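PDB 6AUF: beta-lactamase-like protein, which binds two zinc ions and, as a metallo-beta-lactamase of the B3-like group, probably hydrolyses the amide bond of beta-lactam antibiotics. Local coordinates for residues T202-A207 and C244-T249; V130-Q135 and V179-A184; P84-N89 and A117-A122. One frame throughout, in Å; residues are numbered along the deposited sequence. Where two conformers were deposited one is given.

Contact 1 of 3, residues T202-A207 and C244-T249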
loop_
_atom_site.group_PDB
_atom_site.type_symbol
_atom_site.label_atom_id
_atom_site.label_comp_id
_atom_site.label_asym_id
_atom_site.label_seq_id
_atom_site.Cartn_x
_atom_site.Cartn_y
_atom_site.Cartn_z
ATOM N N THR A 202 -13.760 21.126 1.668
ATOM C CA THR A 202 -12.330 21.254 1.900
ATOM C C THR A 202 -11.696 20.000 1.319
ATOM O O THR A 202 -12.090 18.883 1.671
ATOM C CB THR A 202 -12.004 21.394 3.386
ATOM O OG1 THR A 202 -12.156 22.758 3.791
ATOM C CG2 THR A 202 -10.592 20.961 3.659
ATOM N N CYS A 203 -10.751 20.179 0.410
ATOM C CA CYS A 203 -10.190 19.071 -0.344
ATOM C C CYS A 203 -8.738 18.876 0.040
ATOM O O CYS A 203 -8.021 19.840 0.319
ATOM C CB CYS A 203 -10.309 19.309 -1.845
ATOM S SG CYS A 203 -12.020 19.420 -2.435
ATOM N N ARG A 204 -8.323 17.619 0.071
ATOM C CA ARG A 204 -6.981 17.236 0.453
ATOM C C ARG A 204 -6.531 16.138 -0.487
ATOM O O ARG A 204 -7.342 15.331 -0.954
ATOM C CB ARG A 204 -6.910 16.716 1.896
ATOM C CG ARG A 204 -7.533 17.619 2.920
ATOM C CD ARG A 204 -6.809 18.942 2.995
ATOM N NE ARG A 204 -7.036 19.534 4.304
ATOM C CZ ARG A 204 -6.864 20.815 4.591
ATOM N NH1 ARG A 204 -6.468 21.655 3.642
ATOM N NH2 ARG A 204 -7.097 21.249 5.825
ATOM N N MET A 205 -5.237 16.106 -0.758
ATOM C CA MET A 205 -4.668 15.017 -1.519
ATOM C C MET A 205 -4.262 13.911 -0.561
ATOM O O MET A 205 -3.528 14.150 0.401
ATOM C CB MET A 205 -3.471 15.494 -2.330
ATOM C CG MET A 205 -3.829 16.542 -3.334
ATOM S SD MET A 205 -4.953 15.896 -4.580
ATOM C CE MET A 205 -4.026 14.480 -5.186
ATOM N N ILE A 206 -4.754 12.728 -0.810
ATOM C CA ILE A 206 -4.339 11.541 -0.084
ATOM C C ILE A 206 -3.237 10.842 -0.871
ATOM O O ILE A 206 -3.274 10.753 -2.107
ATOM C CB ILE A 206 -5.550 10.627 0.172
ATOM C CG1 ILE A 206 -6.471 11.305 1.187
ATOM C CG2 ILE A 206 -5.114 9.263 0.682
ATOM C CD1 ILE A 206 -7.878 10.861 1.119
ATOM N N ALA A 207 -2.222 10.387 -0.153
ATOM C CA ALA A 207 -1.116 9.638 -0.728
ATOM C C ALA A 207 -1.035 8.307 0.001
ATOM O O ALA A 207 -0.700 8.266 1.187
ATOM C CB ALA A 207 0.195 10.415 -0.614
ATOM N N CYS A 244 0.572 15.204 -1.162
ATOM C CA CYS A 244 0.500 14.435 0.071
ATOM C C CYS A 244 0.035 15.311 1.236
ATOM O O CYS A 244 0.803 15.697 2.107
ATOM C CB CYS A 244 1.870 13.822 0.362
ATOM S SG CYS A 244 2.046 12.733 1.788
ATOM N N ASP A 245 -1.256 15.646 1.253
ATOM C CA ASP A 245 -1.849 16.246 2.448
ATOM C C ASP A 245 -2.026 15.211 3.551
ATOM O O ASP A 245 -1.764 15.493 4.731
ATOM C CB ASP A 245 -3.192 16.875 2.109
ATOM C CG ASP A 245 -3.050 18.163 1.343
ATOM O OD1 ASP A 245 -2.378 19.093 1.850
ATOM O OD2 ASP A 245 -3.623 18.238 0.237
ATOM N N ILE A 246 -2.471 14.010 3.191
ATOM C CA ILE A 246 -2.763 12.963 4.161
ATOM C C ILE A 246 -1.993 11.716 3.757
ATOM O O ILE A 246 -2.325 11.074 2.752
ATOM C CB ILE A 246 -4.268 12.669 4.255
ATOM C CG1 ILE A 246 -5.000 13.882 4.821
ATOM C CG2 ILE A 246 -4.507 11.431 5.097
ATOM C CD1 ILE A 246 -6.489 13.793 4.655
ATOM N N LEU A 247 -0.988 11.361 4.544
ATOM C CA LEU A 247 -0.208 10.165 4.278
ATOM C C LEU A 247 -0.916 8.921 4.803
ATOM O O LEU A 247 -1.438 8.910 5.918
ATOM C CB LEU A 247 1.173 10.281 4.925
ATOM C CG LEU A 247 2.023 9.024 4.788
ATOM C CD1 LEU A 247 2.331 8.800 3.310
ATOM C CD2 LEU A 247 3.289 9.146 5.604
ATOM N N VAL A 248 -0.923 7.862 3.997
ATOM C CA VAL A 248 -1.431 6.562 4.420
ATOM C C VAL A 248 -0.472 5.499 3.903
ATOM O O VAL A 248 0.004 5.590 2.769
ATOM C CB VAL A 248 -2.877 6.317 3.923
ATOM C CG1 VAL A 248 -3.477 5.080 4.590
ATOM C CG2 VAL A 248 -3.745 7.533 4.184
ATOM N N THR A 249 -0.180 4.496 4.735
ATOM C CA THR A 249 0.817 3.482 4.437
ATOM C C THR A 249 0.251 2.075 4.552
ATOM O O THR A 249 -0.542 1.789 5.450
ATOM C CB THR A 249 2.026 3.595 5.372
ATOM O OG1 THR A 249 1.579 3.594 6.739
ATOM C CG2 THR A 249 2.842 4.858 5.060
#
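Ile206 pairs with Ile246, and Ala207 with Leu247, in a parallel ladder whose two short strand axes come within 4.9 Å at an angle of 18°. The backbone bonds define the register. Ile246 N donates to Met205 O at 3.0 Å, and Ala207 N returns a bond to Ile246 O at 3.0 Å, which brackets the first pair. The second pair is closed by Val248 N, 2.8 Å from Ala207 O. Asp245 N also donates to Met205 O, in a weak, strongly bent bond.

Ahead of the regular ladder, a carboxylate takes the place of a main-chain acceptor. Asp245 OD2 receives Met205 N at 2.9 Å along a nearly straight line (177°), through the lone pair turned away from OD1. With CG set beside the backbone N of Asp245 (chi1 -74°), the carboxylate reaches back along 202-207. Arg204 crosses this side chain at about a right angle and meets it through carbon, CB against CB. The guanidinium forms no salt bridge with Asp245, NH1 of Arg204 staying 5.1 Å from Asp245 OD1.

Apolar contacts divide between the two faces. On one, the two isoleucines lie side by side and point the same way, Ile206 CG1 being 4.0 Å from Ile246 CB; Tyr50 of strand 47-50 touches both. On the other, Ala207 CB rests 3.8 Å from Cys244 SG, the sulfur bonded to Cys273, so that the disulfide ties this face to helix 272-292.

Strand 203-208, helix 226-241 and strand 246-248 form a beta-alpha-beta unit, and strand 246-248 is an edge strand of the five-stranded sheet of the metallo-beta-lactamase fold.

Contact 2 of 3, residues V130-Q135 and V179-A184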
loop_
_atom_site.group_PDB
_atom_site.type_symbol
_atom_site.label_atom_id
_atom_site.label_comp_id
_atom_site.label_asym_id
_atom_site.label_seq_id
_atom_site.Cartn_x
_atom_site.Cartn_y
_atom_site.Cartn_z
ATOM N N VAL A 130 1.165 -1.627 -12.092
ATOM C CA VAL A 130 2.336 -1.143 -12.813
ATOM C C VAL A 130 3.048 -2.310 -13.488
ATOM O O VAL A 130 3.036 -3.451 -13.008
ATOM C CB VAL A 130 3.305 -0.397 -11.875
ATOM C CG1 VAL A 130 2.633 0.776 -11.244
ATOM C CG2 VAL A 130 3.870 -1.339 -10.823
ATOM N N ALA A 131 3.699 -2.022 -14.604
ATOM C CA ALA A 131 4.374 -3.094 -15.318
ATOM C C ALA A 131 5.411 -3.786 -14.432
ATOM O O ALA A 131 5.566 -5.012 -14.487
ATOM C CB ALA A 131 5.008 -2.546 -16.601
ATOM N N SER A 132 6.135 -3.022 -13.612
ATOM C CA SER A 132 7.150 -3.615 -12.744
ATOM C C SER A 132 6.590 -4.653 -11.767
ATOM O O SER A 132 7.371 -5.404 -11.162
ATOM C CB SER A 132 7.855 -2.508 -11.975
ATOM O OG SER A 132 8.381 -1.556 -12.878
ATOM N N ALA A 133 5.267 -4.713 -11.593
ATOM C CA ALA A 133 4.657 -5.692 -10.712
ATOM C C ALA A 133 3.987 -6.840 -11.450
ATOM O O ALA A 133 3.802 -7.904 -10.853
ATOM C CB ALA A 133 3.627 -5.013 -9.794
ATOM N N ARG A 134 3.661 -6.668 -12.734
ATOM C CA ARG A 134 2.791 -7.613 -13.435
ATOM C C ARG A 134 3.277 -9.054 -13.302
ATOM O O ARG A 134 2.493 -9.953 -12.980
ATOM C CB ARG A 134 2.672 -7.218 -14.911
ATOM C CG ARG A 134 1.516 -7.892 -15.626
ATOM C CD ARG A 134 1.740 -7.935 -17.110
ATOM N NE ARG A 134 3.093 -8.398 -17.378
ATOM C CZ ARG A 134 3.441 -9.675 -17.456
ATOM N NH1 ARG A 134 2.525 -10.619 -17.299
ATOM N NH2 ARG A 134 4.706 -10.007 -17.692
ATOM N N GLN A 135 4.566 -9.299 -13.561
ATOM C CA GLN A 135 5.074 -10.669 -13.559
ATOM C C GLN A 135 4.769 -11.383 -12.245
ATOM O O GLN A 135 4.233 -12.495 -12.247
ATOM C CB GLN A 135 6.575 -10.676 -13.833
ATOM C CG GLN A 135 6.905 -10.578 -15.295
ATOM C CD GLN A 135 6.600 -11.861 -16.038
ATOM O OE1 GLN A 135 6.237 -11.842 -17.218
ATOM N NE2 GLN A 135 6.762 -12.992 -15.353
ATOM N N VAL A 179 -1.112 6.751 -10.276
ATOM C CA VAL A 179 -0.080 5.856 -9.754
ATOM C C VAL A 179 1.320 6.368 -10.096
ATOM O O VAL A 179 1.561 6.987 -11.137
ATOM C CB VAL A 179 -0.258 4.431 -10.317
ATOM C CG1 VAL A 179 0.270 4.383 -11.758
ATOM C CG2 VAL A 179 0.475 3.417 -9.453
ATOM N N ARG A 180 2.262 6.072 -9.211
ATOM C CA ARG A 180 3.672 6.303 -9.442
ATOM C C ARG A 180 4.414 5.006 -9.160
ATOM O O ARG A 180 4.190 4.379 -8.115
ATOM C CB ARG A 180 4.237 7.413 -8.540
ATOM C CG ARG A 180 3.788 8.855 -8.827
ATOM C CD ARG A 180 3.929 9.292 -10.253
ATOM N NE ARG A 180 5.296 9.168 -10.762
ATOM C CZ ARG A 180 6.148 10.183 -10.915
ATOM N NH1 ARG A 180 5.794 11.417 -10.578
ATOM N NH2 ARG A 180 7.371 9.967 -11.408
ATOM N N GLU A 181 5.304 4.611 -10.079
ATOM C CA GLU A 181 6.261 3.553 -9.765
ATOM C C GLU A 181 7.272 4.074 -8.745
ATOM O O GLU A 181 7.967 5.068 -9.000
ATOM C CB GLU A 181 6.963 3.048 -11.023
ATOM C CG GLU A 181 6.207 1.897 -11.684
ATOM C CD GLU A 181 6.978 1.242 -12.810
ATOM O OE1 GLU A 181 6.590 0.132 -13.263
ATOM O OE2 GLU A 181 7.979 1.842 -13.236
ATOM N N THR A 182 7.348 3.405 -7.593
ATOM C CA THR A 182 8.134 3.863 -6.440
ATOM C C THR A 182 8.948 2.693 -5.890
ATOM O O THR A 182 8.694 2.215 -4.780
ATOM C CB THR A 182 7.218 4.460 -5.357
ATOM O OG1 THR A 182 6.242 3.485 -4.941
ATOM C CG2 THR A 182 6.467 5.650 -5.895
ATOM N N PRO A 183 9.955 2.221 -6.630
ATOM C CA PRO A 183 10.502 0.881 -6.359
ATOM C C PRO A 183 11.537 0.816 -5.246
ATOM O O PRO A 183 12.568 0.153 -5.408
ATOM C CB PRO A 183 11.127 0.488 -7.710
ATOM C CG PRO A 183 10.607 1.520 -8.698
ATOM C CD PRO A 183 10.476 2.756 -7.895
ATOM N N ALA A 184 11.264 1.472 -4.107
ATOM C CA ALA A 184 12.213 1.468 -3.002
ATOM C C ALA A 184 12.206 0.138 -2.258
ATOM O O ALA A 184 13.270 -0.383 -1.910
ATOM C CB ALA A 184 11.918 2.621 -2.053
#
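The closest CA atoms across the contact are those of Val130 and Glu181, 6.8 Å apart, a spacing too wide for strand pairing, and no main-chain to main-chain bond links 130-135 with 179-184. Side chains make the connection. Glu181 is extended beyond CG (chi2 -171°), which carries its carboxylate past Val130 to Ser132, whose N donates to Glu181 OE1 at 3.2 Å, meeting the oxygen nearly end-on to its C-O bond. Ser132 OG is modelled beside the same oxygen, but so close that the details of that second bond are doubtful. The other oxygen, OE2, forms a salt bridge with Arg231 of helix 226-241, so both ends of this buried carboxylate have partners, and the paired charge would probably favour its ionised form.

Nearer the backbone of Glu181 the contact is apolar. Val130 CB packs 3.7 Å from Glu181 CG, against the aliphatic part of the glutamate, while Val130 CG1 lies 3.9 Å from Val179 CG2. Ala190 of strand 190-197 touches both valines.

Strand 126-130 belongs to the seven-stranded sheet and strand 175-181 to the five-stranded one: this is the inter-sheet interface of the metallo-beta-lactamase alpha-beta-beta-alpha sandwich.

Contact 3 of 3, residues P84-N89 and A117-A122; sequences PLVLAN and AELQKA
Leu87 and Leu119 form the centre of a helix-helix contact within the alpha-beta-beta-alpha sandwich of the metallo-beta-lactamases. Helix 83-91 lies between strands 72-75 and 100-104 in the chain, helix 116-121 between strands 100-104 and 126-130; these three strands run parallel as neighbours in one sheet. The short axes come no closer than 10.6 Å and make an angle of 40°, so the backbones do not touch, and the nearest CA atoms, those of Leu87 and Leu119, are 7.8 Å from each other. No hydrogen bond crosses the interface.

The tighter part involves three branched side chains. The CB of Leu119 does not itself aim at the other helix, but the end of the chain turns inward, and its CD1 methyl does the touching. Leu87 comes alongside it from the opposite direction, the two side chains sliding past each other with Leu87 CG 3.8 Å from Leu119 CD1. Val86 meets the same methyl tip to tip, through its CG1 at 4.0 Å. Val86 and Leu119 are both buried, and Leu119 further touches Ala83 and Ser77.

Toward solvent the packing thins to single contacts. Pro84 and Ala122 are both exposed. Glu118, deposited in two conformers, crosses Pro84 at roughly a right angle; in the one described, CG lies anti to the backbone N (chi1 170°) and the chain runs extended, stretching Glu118 OE2 out to Pro84 CD at 3.9 Å, a van der Waals contact that does not fix the carboxylate. At another margin, on the side of Leu87, Ala122 CB sits 4.0 Å from Leu87 CD2, a branch that also touches Leu119 CD1.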
loop_
_atom_site.group_PDB
_atom_site.type_symbol
_atom_site.label_atom_id
_atom_site.label_comp_id
_atom_site.label_asym_id
_atom_site.label_seq_id
_atom_site.Cartn_x
_atom_site.Cartn_y
_atom_site.Cartn_z
ATOM N N PRO A 84 -12.249 -12.273 3.651
ATOM C CA PRO A 84 -13.527 -12.035 4.351
ATOM C C PRO A 84 -13.482 -10.871 5.333
ATOM O O PRO A 84 -14.487 -10.170 5.498
ATOM C CB PRO A 84 -13.791 -13.368 5.072
ATOM C CG PRO A 84 -13.027 -14.383 4.283
ATOM C CD PRO A 84 -11.788 -13.665 3.796
ATOM N N LEU A 85 -12.347 -10.642 5.992
ATOM C CA LEU A 85 -12.263 -9.533 6.934
ATOM C C LEU A 85 -12.595 -8.210 6.254
ATOM O O LEU A 85 -13.426 -7.439 6.749
ATOM C CB LEU A 85 -10.872 -9.488 7.564
ATOM C CG LEU A 85 -10.580 -10.496 8.677
ATOM C CD1 LEU A 85 -10.910 -11.906 8.238
ATOM C CD2 LEU A 85 -9.121 -10.400 9.077
ATOM N N VAL A 86 -11.962 -7.936 5.107
ATOM C CA VAL A 86 -12.178 -6.664 4.429
ATOM C C VAL A 86 -13.515 -6.663 3.714
ATOM O O VAL A 86 -14.196 -5.634 3.650
ATOM C CB VAL A 86 -11.024 -6.349 3.457
ATOM C CG1 VAL A 86 -10.512 -7.611 2.777
ATOM C CG2 VAL A 86 -11.487 -5.358 2.408
ATOM N N LEU A 87 -13.907 -7.803 3.145
ATOM C CA LEU A 87 -15.254 -7.902 2.597
ATOM C C LEU A 87 -16.294 -7.502 3.634
ATOM O O LEU A 87 -17.313 -6.886 3.302
ATOM C CB LEU A 87 -15.525 -9.322 2.108
ATOM C CG LEU A 87 -14.708 -9.876 0.951
ATOM C CD1 LEU A 87 -14.800 -11.390 1.009
ATOM C CD2 LEU A 87 -15.246 -9.351 -0.370
ATOM N N ALA A 88 -16.061 -7.853 4.901
ATOM C CA ALA A 88 -17.013 -7.476 5.939
ATOM C C ALA A 88 -16.881 -6.000 6.288
ATOM O O ALA A 88 -17.887 -5.325 6.545
ATOM C CB ALA A 88 -16.824 -8.349 7.182
ATOM N N ASN A 89 -15.647 -5.480 6.293
ATOM C CA ASN A 89 -15.460 -4.069 6.607
ATOM C C ASN A 89 -16.131 -3.185 5.568
ATOM O O ASN A 89 -16.588 -2.082 5.890
ATOM C CB ASN A 89 -13.973 -3.740 6.723
ATOM C CG ASN A 89 -13.350 -4.298 7.990
ATOM O OD1 ASN A 89 -14.053 -4.788 8.870
ATOM N ND2 ASN A 89 -12.028 -4.211 8.096
ATOM N N ALA A 117 -6.668 -12.448 -5.311
ATOM C CA ALA A 117 -7.419 -13.375 -6.146
ATOM C C ALA A 117 -8.812 -13.613 -5.577
ATOM O O ALA A 117 -9.821 -13.312 -6.225
ATOM C CB ALA A 117 -6.652 -14.690 -6.269
ATOM N N GLU A 118 -8.873 -14.161 -4.361
ATOM C CA GLU A 118 -10.153 -14.400 -3.703
ATOM C C GLU A 118 -10.958 -13.112 -3.580
ATOM O O GLU A 118 -12.185 -13.117 -3.730
ATOM C CB GLU A 118 -9.908 -15.031 -2.330
ATOM C CG GLU A 118 -11.123 -15.123 -1.447
ATOM C CD GLU A 118 -10.818 -15.775 -0.114
ATOM O OE1 GLU A 118 -9.628 -16.029 0.159
ATOM O OE2 GLU A 118 -11.769 -16.037 0.654
ATOM N N LEU A 119 -10.282 -11.994 -3.318
ATOM C CA LEU A 119 -10.974 -10.715 -3.239
ATOM C C LEU A 119 -11.584 -10.329 -4.578
ATOM O O LEU A 119 -12.625 -9.667 -4.619
ATOM C CB LEU A 119 -10.002 -9.635 -2.780
ATOM C CG LEU A 119 -10.633 -8.531 -1.957
ATOM C CD1 LEU A 119 -11.384 -9.181 -0.821
ATOM C CD2 LEU A 119 -9.546 -7.598 -1.447
ATOM N N GLN A 120 -10.950 -10.729 -5.678
ATOM C CA GLN A 120 -11.425 -10.341 -6.999
ATOM C C GLN A 120 -12.681 -11.106 -7.388
ATOM O O GLN A 120 -13.663 -10.507 -7.835
ATOM C CB GLN A 120 -10.323 -10.569 -8.030
ATOM C CG GLN A 120 -10.794 -10.495 -9.465
ATOM C CD GLN A 120 -9.743 -11.024 -10.408
ATOM O OE1 GLN A 120 -9.322 -10.344 -11.353
ATOM N NE2 GLN A 120 -9.298 -12.247 -10.149
ATOM N N LYS A 121 -12.661 -12.438 -7.254
ATOM C CA LYS A 121 -13.827 -13.221 -7.655
ATOM C C LYS A 121 -14.997 -12.988 -6.710
ATOM O O LYS A 121 -16.156 -13.042 -7.132
ATOM C CB LYS A 121 -13.476 -14.710 -7.738
ATOM C CG LYS A 121 -13.278 -15.396 -6.399
ATOM C CD LYS A 121 -11.955 -16.162 -6.347
ATOM C CE LYS A 121 -12.042 -17.510 -7.051
ATOM N NZ LYS A 121 -10.756 -18.266 -6.954
ATOM N N ALA A 122 -14.721 -12.703 -5.440
ATOM C CA ALA A 122 -15.782 -12.285 -4.536
ATOM C C ALA A 122 -16.367 -10.923 -4.900
ATOM O O ALA A 122 -17.378 -10.527 -4.309
ATOM C CB ALA A 122 -15.257 -12.257 -3.099
#

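Contacts 1 and 2 reach the same five-stranded sheet, their centres about 21 Å apart and their nearest atoms about 9 Å. Helix 226-241 connects them: it joins the paired strands of contact 1 and supplies Arg231 to Glu181 of contact 2. Contact 3 lies further off, its centre about 25 Å from that of contact 1 and about 23 Å from that of contact 2, on the helices that accompany the other sheet. None includes a zinc ligand, yet each comes near one between side chains: Val130 is about 8 Å from His107, Val248 about 9 Å from His251, and Leu119 about 10 Å from His112. Val130 and Val248 each lie about 13 Å from a zinc ion.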